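Local coordinates for protein L-Ala-D/L-Glu Epimerase (Escherichia coli, PDB 1JPD) that belongs to the enolase superfamily of enzymes, joining an N-terminal domain of the mandelate racemase/muconate lactonizing type to a C-terminal TIM-barrel-like domain, at residues A[244-249]-A[296-301]. Numbering follows the deposited sequence.
Sequences YEMVNI and VSFADL
Met-246 and Phe-298 meet by a Met-aromatic contact made at the edge of the ring. The sulfur SD of Met-246 lies 5.4 Å from the centroid of the Phe-298 ring and 80° off its normal, beside the ring rather than over a face. The methyl CE reaches the same edge close to the ring plane, 3.8 Å from CE1 of Phe-298. The side chain of Met-246 leaves its strand extended, with CG anti to the backbone N (chi1 -176°), and bends only at its last torsion (chi3 -67°), which turns the methyl along the CD1-CE1 edge. The two side chains cross at roughly a right angle. Both come from parallel strands of the TIM-type barrel, though the one at Phe-298 is short and weakly bonded; 246-249 and 298-299 are not neighbours: strand 273-276 runs between them, and Met-246 also touches Ser-273 on it. The CA atoms of Met-246 and Phe-298 are 10.3 Å apart, a gap that long side chains can bridge. Methionine, unbranched, flexible and polarisable, suits the buried side of this contact, next to Cys-226 on strand 225-227; the broad apolar ring of Phe-298 offers it an edge while remaining partly exposed. Ser-297 adds a lighter touch through its CB, 4.3 Å from CE of Met-246, and its small polar side chain suits a position exposed to solvent. Two residues further along each segment, at Asn-248 and Asp-300, the chemistry turns polar: Asn-248 donates from ND2 to Glu-205, and Asp-300 forms a salt bridge with Lys-152.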
# COMPACT_ATOMS: atom_id res chain seq x y z
N TYR A 244 0.47 -5.82 17.13
CA TYR A 244 -0.17 -6.16 15.87
C TYR A 244 0.15 -7.58 15.37
O TYR A 244 1.24 -8.11 15.60
CB TYR A 244 0.25 -5.15 14.79
CG TYR A 244 -0.08 -3.70 15.09
CD1 TYR A 244 0.80 -2.90 15.82
CD2 TYR A 244 -1.27 -3.14 14.65
CE1 TYR A 244 0.49 -1.57 16.10
CE2 TYR A 244 -1.58 -1.81 14.93
CZ TYR A 244 -0.70 -1.03 15.65
OH TYR A 244 -1.02 0.29 15.92
N GLU A 245 -0.80 -8.19 14.67
CA GLU A 245 -0.60 -9.51 14.13
C GLU A 245 -0.17 -9.40 12.67
O GLU A 245 0.52 -10.28 12.15
CB GLU A 245 -1.89 -10.33 14.20
CG GLU A 245 -2.18 -10.90 15.58
CD GLU A 245 -2.74 -9.87 16.54
OE1 GLU A 245 -2.48 -10.01 17.76
OE2 GLU A 245 -3.45 -8.94 16.09
N MET A 246 -0.55 -8.29 12.04
CA MET A 246 -0.25 -8.06 10.62
C MET A 246 0.34 -6.66 10.35
O MET A 246 0.09 -5.72 11.11
CB MET A 246 -1.54 -8.23 9.81
CG MET A 246 -1.40 -8.10 8.30
SD MET A 246 -3.04 -8.22 7.53
CE MET A 246 -3.44 -9.96 7.90
N VAL A 247 1.12 -6.54 9.28
CA VAL A 247 1.70 -5.26 8.91
C VAL A 247 1.27 -4.95 7.48
O VAL A 247 1.23 -5.83 6.63
CB VAL A 247 3.26 -5.28 8.95
CG1 VAL A 247 3.73 -5.58 10.36
CG2 VAL A 247 3.80 -6.31 7.98
N ASN A 248 0.92 -3.69 7.22
CA ASN A 248 0.51 -3.28 5.88
C ASN A 248 1.73 -2.68 5.19
O ASN A 248 2.18 -1.58 5.54
CB ASN A 248 -0.61 -2.23 5.99
CG ASN A 248 -1.12 -1.78 4.63
OD1 ASN A 248 -0.35 -1.56 3.70
ND2 ASN A 248 -2.43 -1.61 4.52
N ILE A 249 2.28 -3.39 4.21
CA ILE A 249 3.45 -2.93 3.47
C ILE A 249 3.09 -2.02 2.31
O ILE A 249 2.25 -2.36 1.47
CB ILE A 249 4.26 -4.13 2.89
CG1 ILE A 249 4.75 -5.03 4.03
CG2 ILE A 249 5.44 -3.62 2.07
CD1 ILE A 249 5.35 -6.35 3.55
N VAL A 296 1.36 -12.06 0.36
CA VAL A 296 0.39 -11.44 1.25
C VAL A 296 -1.01 -12.04 1.34
O VAL A 296 -1.51 -12.63 0.38
CB VAL A 296 0.27 -9.93 0.91
CG1 VAL A 296 1.64 -9.26 1.07
CG2 VAL A 296 -0.23 -9.76 -0.51
N SER A 297 -1.62 -11.88 2.52
CA SER A 297 -2.96 -12.37 2.82
C SER A 297 -4.03 -11.53 2.14
O SER A 297 -5.07 -12.04 1.72
CB SER A 297 -3.20 -12.35 4.33
OG SER A 297 -2.25 -13.14 5.03
N PHE A 298 -3.78 -10.22 2.04
CA PHE A 298 -4.71 -9.31 1.39
C PHE A 298 -3.94 -8.36 0.50
O PHE A 298 -2.83 -7.96 0.82
CB PHE A 298 -5.50 -8.50 2.43
CG PHE A 298 -6.24 -9.34 3.42
CD1 PHE A 298 -5.69 -9.61 4.67
CD2 PHE A 298 -7.47 -9.89 3.09
CE1 PHE A 298 -6.36 -10.42 5.58
CE2 PHE A 298 -8.15 -10.70 4.00
CZ PHE A 298 -7.59 -10.96 5.24
N ALA A 299 -4.54 -8.00 -0.63
CA ALA A 299 -3.92 -7.07 -1.55
C ALA A 299 -4.86 -5.89 -1.73
O ALA A 299 -6.00 -6.05 -2.16
CB ALA A 299 -3.67 -7.74 -2.90
N ASP A 300 -4.39 -4.70 -1.38
CA ASP A 300 -5.18 -3.48 -1.54
C ASP A 300 -4.38 -2.64 -2.54
O ASP A 300 -3.60 -1.76 -2.15
CB ASP A 300 -5.32 -2.77 -0.19
CG ASP A 300 -6.27 -1.59 -0.25
OD1 ASP A 300 -6.94 -1.42 -1.30
OD2 ASP A 300 -6.37 -0.83 0.74
N LEU A 301 -4.58 -2.92 -3.83
CA LEU A 301 -3.84 -2.24 -4.88
C LEU A 301 -4.67 -1.46 -5.89
O LEU A 301 -4.17 -1.13 -6.96
CB LEU A 301 -3.00 -3.26 -5.66
CG LEU A 301 -2.08 -4.20 -4.89
CD1 LEU A 301 -1.62 -5.33 -5.82
CD2 LEU A 301 -0.90 -3.43 -4.34